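Local coordinates for putative secreted cellulose binding protein (Streptomyces coelicolor, PDB 4OY7) that oxidatively cleaves glycosidic bonds in cellulose with the help of copper, the modelled part being its lytic polysaccharide monooxygenase domain, at residues Ser53-Gly56 and Gly61-Pro64; Phe173-Arg178 and Gln182-Ser187; Trp47-Asp52 and Tyr77-Tyr82. One frame throughout, in Å; residues are numbered along the deposited sequence.

Interaction 1: residues Ser53-Gly56 and Gly61-Pro64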
ATOM      1  N   SER A  53      -5.467  14.448  -4.344  1.00  9.10           N
ATOM      2  CA  SER A  53      -6.072  15.027  -5.553  1.00  9.84           C
ATOM      3  C   SER A  53      -5.122  15.821  -6.448  1.00  9.73           C
ATOM      4  O   SER A  53      -5.441  16.034  -7.620  1.00 10.02           O
ATOM      5  CB  SER A  53      -7.209  15.991  -5.188  1.00 10.73           C
ATOM      6  OG  SER A  53      -8.096  15.358  -4.310  1.00 12.06           O
ATOM      7  N   ASN A  54      -4.013  16.297  -5.887  1.00  9.49           N
ATOM      8  CA  ASN A  54      -3.112  17.212  -6.576  1.00  9.80           C
ATOM      9  C   ASN A  54      -1.688  16.719  -6.735  1.00  8.90           C
ATOM     10  O   ASN A  54      -0.801  17.499  -7.091  1.00  9.14           O
ATOM     11  CB  ASN A  54      -3.106  18.550  -5.831  1.00 10.88           C
ATOM     12  CG  ASN A  54      -4.445  19.230  -5.884  1.00 12.00           C
ATOM     13  OD1 ASN A  54      -4.878  19.698  -6.952  1.00 13.52           O
ATOM     14  ND2 ASN A  54      -5.136  19.261  -4.757  1.00 12.60           N
ATOM     15  N   ALA A  55      -1.434  15.445  -6.453  1.00  8.10           N
ATOM     16  CA  ALA A  55      -0.061  14.980  -6.533  1.00  7.48           C
ATOM     17  C   ALA A  55       0.545  15.079  -7.927  1.00  7.49           C
ATOM     18  O   ALA A  55       1.678  15.474  -8.084  1.00  7.24           O
ATOM     19  CB  ALA A  55       0.029  13.563  -6.017  1.00  7.19           C
ATOM     20  N   GLY A  56      -0.216  14.683  -8.939  1.00  7.39           N
ATOM     21  CA  GLY A  56       0.231  14.830 -10.323  1.00  7.59           C
ATOM     22  C   GLY A  56       1.512  14.128 -10.696  1.00  7.34           C
ATOM     23  O   GLY A  56       2.232  14.621 -11.536  1.00  7.60           O
ATOM     24  N   GLY A  61      10.279  15.718  -2.589  1.00 10.75           N
ATOM     25  CA  GLY A  61      10.235  17.158  -2.638  1.00 10.94           C
ATOM     26  C   GLY A  61       8.819  17.693  -2.511  1.00 10.44           C
ATOM     27  O   GLY A  61       8.637  18.890  -2.251  1.00 11.53           O
ATOM     28  N   TYR A  62       7.825  16.812  -2.718  1.00  9.55           N
ATOM     29  CA  TYR A  62       6.400  17.149  -2.595  1.00  9.08           C
ATOM     30  C   TYR A  62       5.663  16.323  -1.499  1.00  8.56           C
ATOM     31  O   TYR A  62       4.945  16.903  -0.694  1.00  9.04           O
ATOM     32  CB  TYR A  62       5.702  16.990  -3.957  1.00  8.73           C
ATOM     33  CG  TYR A  62       4.221  17.136  -3.831  1.00  8.48           C
ATOM     34  CD1 TYR A  62       3.660  18.368  -3.517  1.00  8.91           C
ATOM     35  CD2 TYR A  62       3.381  16.035  -3.950  1.00  8.07           C
ATOM     36  CE1 TYR A  62       2.299  18.513  -3.350  1.00  9.00           C
ATOM     37  CE2 TYR A  62       2.026  16.166  -3.793  1.00  8.09           C
ATOM     38  CZ  TYR A  62       1.490  17.407  -3.481  1.00  8.57           C
ATOM     39  OH  TYR A  62       0.137  17.560  -3.333  1.00  9.07           O
ATOM     40  N   VAL A  63       5.797  14.996  -1.528  1.00  7.96           N
ATOM     41  CA  VAL A  63       5.257  14.087  -0.470  1.00  7.54           C
ATOM     42  C   VAL A  63       6.330  13.996   0.603  1.00  7.75           C
ATOM     43  O   VAL A  63       7.427  13.511   0.339  1.00  7.63           O
ATOM     44  CB  VAL A  63       4.853  12.693  -1.051  1.00  7.09           C
ATOM     45  CG1 VAL A  63       4.207  11.761  -0.029  1.00  6.93           C
ATOM     46  CG2 VAL A  63       3.921  12.870  -2.231  1.00  7.07           C
ATOM     47  N   PRO A  64       6.053  14.514   1.810  1.00  7.93           N
ATOM     48  CA  PRO A  64       7.133  14.551   2.799  1.00  8.20           C
ATOM     49  C   PRO A  64       7.596  13.172   3.243  1.00  7.95           C
ATOM     50  O   PRO A  64       6.782  12.255   3.279  1.00  7.34           O
ATOM     51  CB  PRO A  64       6.520  15.338   3.968  1.00  8.80           C
ATOM     52  CG  PRO A  64       5.499  16.198   3.310  1.00  8.84           C
ATOM     53  CD  PRO A  64       4.904  15.332   2.237  1.00  8.26           C
TER
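The ring of Y62 reaches A55 within the AA10 lytic polysaccharide monooxygenase domain, in the long irregular connection that joins strand 51-52 to strand 92-94. The contact is small, burying 108 Å² over both sides, and no hydrogen bond crosses it, so van der Waals packing accounts for the direct touch. A55 meets the ring obliquely, with CA 3.6 Å from CE2 of Y62. The methyl group follows: CB of A55 lies 4.0 Å from that same CE2, an apolar contact. Y62 can extend this far because its CG stands anti to the backbone N (chi1 172°), which carries the ring off toward 53-56.

At the far end of the ring, the hydroxyl passes N54 without bonding to it. Its polar partner is D52 OD1, on the strand just before the first segment, and D52 OD2 in turn accepts from the backbone N of N54. One carboxylate thus fixes both sides of the contact. Farther out, R58 donates to the carbonyl oxygens of N54 and A55 and also makes a cation-pi contact with Y62, as does R74. A55 itself rests on N184 and F186 of strand 184-193, which ties the loop to the sheet. The hydroxyl's passage beside residues 53-56 is measured by Y62 OH to N54 O, 3.9 Å, too long for a bond.

Interaction 2: residues Phe173-Arg178 and Gln182-Ser187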
ATOM      1  N   PHE A 173       6.176   0.056  -1.667  1.00  5.36           N
ATOM      2  CA  PHE A 173       5.387   1.282  -1.823  1.00  5.24           C
ATOM      3  C   PHE A 173       4.994   1.422  -3.276  1.00  5.31           C
ATOM      4  O   PHE A 173       5.834   1.208  -4.179  1.00  5.70           O
ATOM      5  CB  PHE A 173       6.209   2.517  -1.441  1.00  5.11           C
ATOM      6  CG  PHE A 173       5.611   3.796  -1.917  1.00  5.04           C
ATOM      7  CD1 PHE A 173       4.430   4.291  -1.349  1.00  4.96           C
ATOM      8  CD2 PHE A 173       6.207   4.515  -2.935  1.00  5.18           C
ATOM      9  CE1 PHE A 173       3.885   5.477  -1.796  1.00  4.95           C
ATOM     10  CE2 PHE A 173       5.639   5.696  -3.396  1.00  5.08           C
ATOM     11  CZ  PHE A 173       4.455   6.151  -2.850  1.00  5.00           C
ATOM     12  N   MET A 174       3.716   1.720  -3.517  1.00  5.42           N
ATOM     13  CA  MET A 174       3.234   1.953  -4.875  1.00  5.72           C
ATOM     14  C   MET A 174       2.546   3.285  -4.975  1.00  5.72           C
ATOM     15  O   MET A 174       1.811   3.697  -4.044  1.00  5.74           O
ATOM     16  CB  MET A 174       2.283   0.863  -5.342  1.00  6.10           C
ATOM     17  CG  MET A 174       2.744  -0.536  -5.042  1.00  6.35           C
ATOM     18  SD  MET A 174       1.676  -1.750  -5.850  1.00  7.13           S
ATOM     19  CE  MET A 174       2.196  -3.206  -4.965  1.00  7.21           C
ATOM     20  N   GLN A 175       2.822   3.967  -6.070  1.00  5.65           N
ATOM     21  CA  GLN A 175       2.140   5.213  -6.412  1.00  5.76           C
ATOM     22  C   GLN A 175       1.405   4.971  -7.715  1.00  5.92           C
ATOM     23  O   GLN A 175       1.990   4.590  -8.738  1.00  6.38           O
ATOM     24  CB  GLN A 175       3.103   6.391  -6.518  1.00  5.69           C
ATOM     25  CG  GLN A 175       2.401   7.733  -6.526  1.00  5.86           C
ATOM     26  CD  GLN A 175       3.373   8.898  -6.472  1.00  5.92           C
ATOM     27  OE1 GLN A 175       4.520   8.743  -6.033  1.00  6.05           O
ATOM     28  NE2 GLN A 175       2.913  10.086  -6.887  1.00  6.20           N
ATOM     29  N   TRP A 176       0.084   5.123  -7.648  1.00  6.06           N
ATOM     30  CA  TRP A 176      -0.776   4.964  -8.787  1.00  6.25           C
ATOM     31  C   TRP A 176      -0.973   6.343  -9.379  1.00  6.38           C
ATOM     32  O   TRP A 176      -1.633   7.195  -8.769  1.00  6.50           O
ATOM     33  CB  TRP A 176      -2.126   4.380  -8.362  1.00  6.45           C
ATOM     34  CG  TRP A 176      -3.060   4.046  -9.477  1.00  6.97           C
ATOM     35  CD1 TRP A 176      -2.777   3.968 -10.823  1.00  7.27           C
ATOM     36  CD2 TRP A 176      -4.445   3.691  -9.339  1.00  7.34           C
ATOM     37  NE1 TRP A 176      -3.907   3.608 -11.516  1.00  7.87           N
ATOM     38  CE2 TRP A 176      -4.938   3.431 -10.632  1.00  7.81           C
ATOM     39  CE3 TRP A 176      -5.318   3.570  -8.236  1.00  7.35           C
ATOM     40  CZ2 TRP A 176      -6.258   3.060 -10.858  1.00  8.35           C
ATOM     41  CZ3 TRP A 176      -6.600   3.224  -8.462  1.00  7.91           C
ATOM     42  CH2 TRP A 176      -7.067   2.947  -9.760  1.00  8.28           C
ATOM     43  N   VAL A 177      -0.400   6.548 -10.553  1.00  6.40           N
ATOM     44  CA  VAL A 177      -0.364   7.848 -11.202  1.00  6.65           C
ATOM     45  C   VAL A 177      -1.338   7.849 -12.360  1.00  7.27           C
ATOM     46  O   VAL A 177      -1.107   7.233 -13.412  1.00  7.57           O
ATOM     47  CB  VAL A 177       1.074   8.174 -11.652  1.00  6.54           C
ATOM     48  CG1 VAL A 177       1.136   9.554 -12.307  1.00  6.82           C
ATOM     49  CG2 VAL A 177       1.984   8.041 -10.443  1.00  6.25           C
ATOM     50  N   ARG A 178      -2.480   8.497 -12.147  1.00  7.61           N
ATOM     51  CA  ARG A 178      -3.481   8.597 -13.194  1.00  8.34           C
ATOM     52  C   ARG A 178      -2.932   9.376 -14.369  1.00  8.80           C
ATOM     53  O   ARG A 178      -2.174  10.323 -14.198  1.00  8.82           O
ATOM     54  CB  ARG A 178      -4.768   9.269 -12.669  1.00  8.59           C
ATOM     55  CG  ARG A 178      -5.571   8.372 -11.734  1.00  8.56           C
ATOM     56  CD  ARG A 178      -6.819   9.074 -11.193  1.00  9.00           C
ATOM     57  NE  ARG A 178      -7.764   9.407 -12.262  1.00  9.68           N
ATOM     58  CZ  ARG A 178      -8.935  10.020 -12.057  1.00 10.18           C
ATOM     59  NH1 ARG A 178      -9.325  10.375 -10.839  1.00 10.11           N
ATOM     60  NH2 ARG A 178      -9.708  10.325 -13.090  1.00 10.84           N
ATOM     61  N   GLN A 182      -4.818  14.726 -11.888  1.00  9.63           N
ATOM     62  CA  GLN A 182      -3.734  14.976 -10.928  1.00  9.10           C
ATOM     63  C   GLN A 182      -3.852  14.068  -9.695  1.00  8.52           C
ATOM     64  O   GLN A 182      -2.917  13.946  -8.928  1.00  7.91           O
ATOM     65  CB  GLN A 182      -3.710  16.450 -10.525  1.00  9.50           C
ATOM     66  CG  GLN A 182      -3.383  17.371 -11.685  1.00 10.04           C
ATOM     67  CD  GLN A 182      -1.944  17.223 -12.147  1.00 10.04           C
ATOM     68  OE1 GLN A 182      -1.015  17.596 -11.443  1.00 10.04           O
ATOM     69  NE2 GLN A 182      -1.752  16.648 -13.303  1.00 10.35           N
ATOM     70  N   GLU A 183      -5.002  13.417  -9.523  1.00  8.46           N
ATOM     71  CA  GLU A 183      -5.202  12.513  -8.393  1.00  8.23           C
ATOM     72  C   GLU A 183      -4.321  11.280  -8.526  1.00  7.66           C
ATOM     73  O   GLU A 183      -4.261  10.660  -9.600  1.00  7.69           O
ATOM     74  CB  GLU A 183      -6.660  12.108  -8.285  1.00  8.95           C
ATOM     75  CG  GLU A 183      -6.991  11.243  -7.076  1.00  9.07           C
ATOM     76  CD  GLU A 183      -8.438  10.795  -7.111  1.00 10.10           C
ATOM     77  OE1 GLU A 183      -8.775  10.074  -8.061  1.00 10.68           O
ATOM     78  OE2 GLU A 183      -9.229  11.195  -6.232  1.00 11.07           O
ATOM     79  N   ASN A 184      -3.605  10.959  -7.445  1.00  6.99           N
ATOM     80  CA  ASN A 184      -2.791   9.759  -7.355  1.00  6.59           C
ATOM     81  C   ASN A 184      -3.151   9.004  -6.054  1.00  6.41           C
ATOM     82  O   ASN A 184      -3.579   9.621  -5.073  1.00  6.63           O
ATOM     83  CB  ASN A 184      -1.297  10.139  -7.252  1.00  6.29           C
ATOM     84  CG  ASN A 184      -0.678  10.752  -8.509  1.00  6.50           C
ATOM     85  OD1 ASN A 184       0.526  11.066  -8.447  1.00  6.35           O
ATOM     86  ND2 ASN A 184      -1.413  10.897  -9.627  1.00  6.70           N
ATOM     87  N   PHE A 185      -2.858   7.709  -6.020  1.00  6.20           N
ATOM     88  CA  PHE A 185      -3.063   6.838  -4.847  1.00  6.08           C
ATOM     89  C   PHE A 185      -1.728   6.338  -4.292  1.00  5.63           C
ATOM     90  O   PHE A 185      -0.753   6.192  -5.019  1.00  5.00           O
ATOM     91  CB  PHE A 185      -4.001   5.693  -5.231  1.00  6.53           C
ATOM     92  CG  PHE A 185      -5.374   6.182  -5.569  1.00  7.24           C
ATOM     93  CD1 PHE A 185      -5.667   6.723  -6.806  1.00  7.66           C
ATOM     94  CD2 PHE A 185      -6.322   6.238  -4.575  1.00  7.75           C
ATOM     95  CE1 PHE A 185      -6.928   7.236  -7.061  1.00  8.26           C
ATOM     96  CE2 PHE A 185      -7.575   6.747  -4.814  1.00  8.34           C
ATOM     97  CZ  PHE A 185      -7.864   7.257  -6.048  1.00  8.49           C
ATOM     98  N   PHE A 186      -1.708   6.070  -2.994  1.00  5.59           N
ATOM     99  CA  PHE A 186      -0.483   5.782  -2.284  1.00  5.59           C
ATOM    100  C   PHE A 186      -0.668   4.515  -1.468  1.00  5.78           C
ATOM    101  O   PHE A 186      -1.606   4.414  -0.679  1.00  6.15           O
ATOM    102  CB  PHE A 186      -0.126   6.966  -1.371  1.00  5.63           C
ATOM    103  CG  PHE A 186       0.288   8.196  -2.144  1.00  5.70           C
ATOM    104  CD1 PHE A 186      -0.660   9.019  -2.718  1.00  5.92           C
ATOM    105  CD2 PHE A 186       1.647   8.498  -2.350  1.00  5.78           C
ATOM    106  CE1 PHE A 186      -0.295  10.103  -3.505  1.00  5.97           C
ATOM    107  CE2 PHE A 186       2.009   9.595  -3.136  1.00  5.82           C
ATOM    108  CZ  PHE A 186       1.033  10.389  -3.711  1.00  6.01           C
ATOM    109  N   SER A 187       0.207   3.548  -1.709  1.00  6.04           N
ATOM    110  CA  SER A 187       0.039   2.218  -1.131  1.00  6.41           C
ATOM    111  C   SER A 187       1.281   1.700  -0.480  1.00  6.67           C
ATOM    112  O   SER A 187       2.307   1.658  -1.124  1.00  7.28           O
ATOM    113  CB  SER A 187      -0.362   1.242  -2.236  1.00  6.42           C
ATOM    114  OG  SER A 187      -0.518  -0.085  -1.753  1.00  6.93           O
TER
HETATM  115  O   HOH W   1      -1.289  12.310 -12.072  1.00  9.19           O
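Q175 and F186 sit opposite each other in register on an antiparallel beta hairpin of strands 168-178 and 184-193 (axes at 170°), their side chains side by side on the same face of the sheet. Backbone bonds pair M174 with S187 and W176 with F185 in both directions; Q175 and F186 form the non-hydrogen-bonded pair between them.

In Q175, CB lies beside F185 O at 4.1 Å, and CG leaves anti to the backbone N (chi1 -166°). CG stands over one face of the F186 ring, 4.3 Å from its centroid, a CH-pi contact. CD continues along the ring, 3.7 Å from F186 CE2, with OE1 near the same atom. At the tip, Q175 NE2 donates to N184 OD1 at 3.0 Å with an angle of 152° at the hydrogen. Both ends have a second partner, the carbonyl oxygen of R58 for NE2 and the backbone N of G57 for OD1. F186 CD2 meets the edge of the F173 ring, 3.7 Å from CZ.

W176 and F185 occupy the other face, with W176 CE3 3.5 Å from F185 CD1 and the rings turned obliquely. The nearest atom of the F185 side chain is about 3 Å from the copper ion, whose ligands are H1 and H110. R178 NH1 comes to E183 OE1 from above the carboxylate plane, a 2.8 Å salt bridge, while R178 NE pairs with D180. The contact therefore divides by chemistry: hydrogen bonds from the Q175 and N184 side-chain amides tie one face to residues 57-58, whereas the aromatic pair and the ion pair border the metal site.

Interaction 3: residues Trp47-Asp52 and Tyr77-Tyr82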
ATOM      1  N   TRP A  47     -10.614   2.059   3.036  1.00  8.57           N
ATOM      2  CA  TRP A  47      -9.237   1.578   2.922  1.00  8.14           C
ATOM      3  C   TRP A  47      -8.535   1.838   1.574  1.00  7.85           C
ATOM      4  O   TRP A  47      -7.300   1.941   1.516  1.00  7.36           O
ATOM      5  CB  TRP A  47      -9.230   0.077   3.241  1.00  8.27           C
ATOM      6  CG  TRP A  47     -10.095  -0.774   2.349  1.00  8.71           C
ATOM      7  CD1 TRP A  47     -11.390  -1.139   2.564  1.00  9.42           C
ATOM      8  CD2 TRP A  47      -9.720  -1.375   1.092  1.00  8.59           C
ATOM      9  NE1 TRP A  47     -11.841  -1.928   1.536  1.00  9.81           N
ATOM     10  CE2 TRP A  47     -10.829  -2.093   0.627  1.00  9.28           C
ATOM     11  CE3 TRP A  47      -8.552  -1.352   0.309  1.00  8.10           C
ATOM     12  CZ2 TRP A  47     -10.813  -2.789  -0.583  1.00  9.38           C
ATOM     13  CZ3 TRP A  47      -8.532  -2.075  -0.872  1.00  8.27           C
ATOM     14  CH2 TRP A  47      -9.663  -2.775  -1.308  1.00  8.92           C
ATOM     15  N   PHE A  48      -9.342   2.007   0.536  1.00  8.40           N
ATOM     16  CA  PHE A  48      -8.904   2.249  -0.834  1.00  8.52           C
ATOM     17  C   PHE A  48      -8.671   3.723  -1.166  1.00  8.20           C
ATOM     18  O   PHE A  48      -8.214   4.033  -2.262  1.00  8.47           O
ATOM     19  CB  PHE A  48      -9.978   1.684  -1.782  1.00  9.29           C
ATOM     20  CG  PHE A  48     -11.390   2.005  -1.339  1.00 10.25           C
ATOM     21  CD1 PHE A  48     -11.876   3.312  -1.392  1.00 10.53           C
ATOM     22  CD2 PHE A  48     -12.225   1.009  -0.823  1.00 11.09           C
ATOM     23  CE1 PHE A  48     -13.157   3.629  -0.962  1.00 11.38           C
ATOM     24  CE2 PHE A  48     -13.509   1.323  -0.405  1.00 11.78           C
ATOM     25  CZ  PHE A  48     -13.966   2.627  -0.467  1.00 11.89           C
ATOM     26  N   ALA A  49      -8.975   4.632  -0.248  1.00  8.13           N
ATOM     27  CA  ALA A  49      -9.065   6.042  -0.591  1.00  7.99           C
ATOM     28  C   ALA A  49      -7.847   6.845  -0.150  1.00  7.50           C
ATOM     29  O   ALA A  49      -7.943   8.029   0.149  1.00  7.62           O
ATOM     30  CB  ALA A  49     -10.370   6.631  -0.031  1.00  8.63           C
ATOM     31  N   VAL A  50      -6.675   6.198  -0.168  1.00  7.00           N
ATOM     32  CA  VAL A  50      -5.435   6.853   0.238  1.00  6.65           C
ATOM     33  C   VAL A  50      -4.897   7.674  -0.948  1.00  6.64           C
ATOM     34  O   VAL A  50      -4.054   7.208  -1.720  1.00  6.43           O
ATOM     35  CB  VAL A  50      -4.380   5.849   0.731  1.00  6.33           C
ATOM     36  CG1 VAL A  50      -3.256   6.614   1.399  1.00  6.27           C
ATOM     37  CG2 VAL A  50      -4.985   4.899   1.750  1.00  6.54           C
ATOM     38  N   LEU A  51      -5.380   8.898  -1.078  1.00  6.98           N
ATOM     39  CA  LEU A  51      -5.251   9.653  -2.296  1.00  7.11           C
ATOM     40  C   LEU A  51      -4.841  11.092  -2.031  1.00  7.37           C
ATOM     41  O   LEU A  51      -5.043  11.634  -0.952  1.00  7.42           O
ATOM     42  CB  LEU A  51      -6.572   9.583  -3.091  1.00  7.68           C
ATOM     43  CG  LEU A  51      -7.796  10.303  -2.490  1.00  8.25           C
ATOM     44  CD1 LEU A  51      -7.921  11.755  -2.927  1.00  8.62           C
ATOM     45  CD2 LEU A  51      -9.060   9.564  -2.917  1.00  8.84           C
ATOM     46  N   ASP A  52      -4.198  11.694  -3.025  1.00  7.57           N
ATOM     47  CA  ASP A  52      -3.911  13.127  -3.027  1.00  8.00           C
ATOM     48  C   ASP A  52      -4.444  13.596  -4.380  1.00  8.37           C
ATOM     49  O   ASP A  52      -3.927  13.188  -5.429  1.00  8.11           O
ATOM     50  CB  ASP A  52      -2.409  13.392  -2.908  1.00  7.93           C
ATOM     51  CG  ASP A  52      -2.032  14.870  -3.040  1.00  8.37           C
ATOM     52  OD1 ASP A  52      -0.812  15.145  -2.946  1.00  8.38           O
ATOM     53  OD2 ASP A  52      -2.913  15.736  -3.209  1.00  8.59           O
ATOM     54  N   TYR A  77      -9.435  11.809   4.240  1.00 10.76           N
ATOM     55  CA  TYR A  77      -9.567  11.043   5.469  1.00 10.89           C
ATOM     56  C   TYR A  77      -8.270  11.049   6.265  1.00 10.29           C
ATOM     57  O   TYR A  77      -7.186  11.346   5.733  1.00  9.97           O
ATOM     58  CB  TYR A  77      -9.958   9.587   5.153  1.00 10.98           C
ATOM     59  CG  TYR A  77     -11.176   9.493   4.291  1.00 11.83           C
ATOM     60  CD1 TYR A  77     -12.419   9.910   4.784  1.00 13.01           C
ATOM     61  CD2 TYR A  77     -11.105   9.042   2.987  1.00 12.02           C
ATOM     62  CE1 TYR A  77     -13.548   9.860   3.997  1.00 13.88           C
ATOM     63  CE2 TYR A  77     -12.229   9.020   2.167  1.00 12.92           C
ATOM     64  CZ  TYR A  77     -13.449   9.418   2.702  1.00 13.76           C
ATOM     65  OH  TYR A  77     -14.577   9.383   1.930  1.00 15.87           O
ATOM     66  N   ASP A  78      -8.376  10.656   7.526  1.00 10.31           N
ATOM     67  CA  ASP A  78      -7.218  10.571   8.402  1.00 10.08           C
ATOM     68  C   ASP A  78      -6.607   9.190   8.238  1.00  9.31           C
ATOM     69  O   ASP A  78      -7.194   8.212   8.674  1.00  9.45           O
ATOM     70  CB  ASP A  78      -7.631  10.804   9.857  1.00 10.98           C
ATOM     71  CG  ASP A  78      -6.459  10.743  10.822  1.00 11.18           C
ATOM     72  OD1 ASP A  78      -5.347  10.280  10.453  1.00 10.58           O
ATOM     73  OD2 ASP A  78      -6.641  11.157  11.974  1.00 12.56           O
ATOM     74  N   PHE A  79      -5.468   9.121   7.550  1.00  8.50           N
ATOM     75  CA  PHE A  79      -4.702   7.875   7.389  1.00  7.95           C
ATOM     76  C   PHE A  79      -3.360   8.010   8.068  1.00  7.90           C
ATOM     77  O   PHE A  79      -2.471   7.181   7.872  1.00  7.62           O
ATOM     78  CB  PHE A  79      -4.457   7.567   5.895  1.00  7.33           C
ATOM     79  CG  PHE A  79      -5.680   7.118   5.152  1.00  7.28           C
ATOM     80  CD1 PHE A  79      -6.298   5.897   5.429  1.00  7.28           C
ATOM     81  CD2 PHE A  79      -6.211   7.920   4.147  1.00  7.21           C
ATOM     82  CE1 PHE A  79      -7.441   5.508   4.738  1.00  7.52           C
ATOM     83  CE2 PHE A  79      -7.351   7.548   3.466  1.00  7.37           C
ATOM     84  CZ  PHE A  79      -7.966   6.338   3.749  1.00  7.55           C
ATOM     85  N   SER A  80      -3.226   9.016   8.921  1.00  8.46           N
ATOM     86  CA  SER A  80      -1.935   9.355   9.525  1.00  8.67           C
ATOM     87  C   SER A  80      -1.312   8.193  10.308  1.00  8.41           C
ATOM     88  O   SER A  80      -0.089   8.004  10.271  1.00  7.93           O
ATOM     89  CB  SER A  80      -2.065  10.610  10.403  1.00  9.71           C
ATOM     90  OG  SER A  80      -0.810  11.023  10.935  1.00 10.61           O
ATOM     91  N   ALA A  81      -2.151   7.414  10.976  1.00  8.50           N
ATOM     92  CA  ALA A  81      -1.671   6.284  11.791  1.00  8.54           C
ATOM     93  C   ALA A  81      -0.978   5.188  11.000  1.00  7.93           C
ATOM     94  O   ALA A  81      -0.176   4.444  11.561  1.00  8.00           O
ATOM     95  CB  ALA A  81      -2.802   5.679  12.634  1.00  9.07           C
ATOM     96  N   TYR A  82      -1.246   5.137   9.699  1.00  7.37           N
ATOM     97  CA  TYR A  82      -0.727   4.103   8.811  1.00  6.77           C
ATOM     98  C   TYR A  82       0.703   4.426   8.400  1.00  6.57           C
ATOM     99  O   TYR A  82       1.348   3.614   7.774  1.00  6.74           O
ATOM    100  CB  TYR A  82      -1.707   3.856   7.627  1.00  6.54           C
ATOM    101  CG  TYR A  82      -3.032   3.380   8.175  1.00  6.80           C
ATOM    102  CD1 TYR A  82      -3.258   2.038   8.429  1.00  6.87           C
ATOM    103  CD2 TYR A  82      -4.023   4.282   8.550  1.00  7.07           C
ATOM    104  CE1 TYR A  82      -4.437   1.598   8.986  1.00  7.26           C
ATOM    105  CE2 TYR A  82      -5.202   3.853   9.119  1.00  7.57           C
ATOM    106  CZ  TYR A  82      -5.412   2.500   9.344  1.00  7.57           C
ATOM    107  OH  TYR A  82      -6.565   2.034   9.953  1.00  8.23           O
TER
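F79, A49 and V50 bury the most surface in this contact, and the phenylalanine does most of the touching. A methyl group sits almost exactly above the middle of its ring: V50 CG2 lies 3.7 Å from the F79 centroid and only 5° off the ring normal, a textbook CH-pi geometry. The valine torsion explains this, since CG1 is the branch anti to the backbone N (chi1 -168°), and CG2, anti to the carbonyl carbon, is the one presented to the ring. V50 is also the centre of an inverse gamma turn, and A49 O comes near the same aromatic, 3.4 Å from F79 CE2 in an oblique approach.

A49 has a second aromatic partner. Its CB meets the edge of the Y77 ring, 3.7 Å from CE2, so that Y77 and F79 both close on the bend at 49-50. The A49 side chain also lies about 4 Å, nearest atoms, from that of H1, a copper ligand.

The second segment has its own supports. D78 OD1 accepts from S80 N at 2.9 Å, an Asx turn, and F79 O takes the N-H of Y82 as the 3-10 segment begins. F79 also rests on A43 of helix 42-45 and T11 of helix 10-18, which places the contact where the helical region meets the edge of the sheet. With F79 cut back to an alanine, V50 CG2 is likely to lose its aromatic face and A49 a packing neighbour, opening a gap at the 49-50 bend. With no hydrogen bond crossing between the segments, their direct cohesion rests on shape fit and dispersion.

Interaction 3 opens first along the chain and closes after interaction 1, whose two segments lie between its own; interaction 2 follows later. The centres of interactions 1 and 2 are 10 Å apart. Those of interactions 2 and 3 are 12 Å apart, and those of interactions 1 and 3 are 14 Å apart. Interactions 2 and 3 share the mixed sheet, where strand 51-52 pairs antiparallel with strand 184-193: F186 N lies 2.9 Å from V50 O, a probable hydrogen bond. Interaction 1 touches the hairpin through G56 N and Q182 O, 2.8 Å apart, and interaction 3 through Y62 and D52. Together they link the sheet, the long loop and the helical region of the monooxygenase domain; interaction 2 borders the copper site, with the other two farther out.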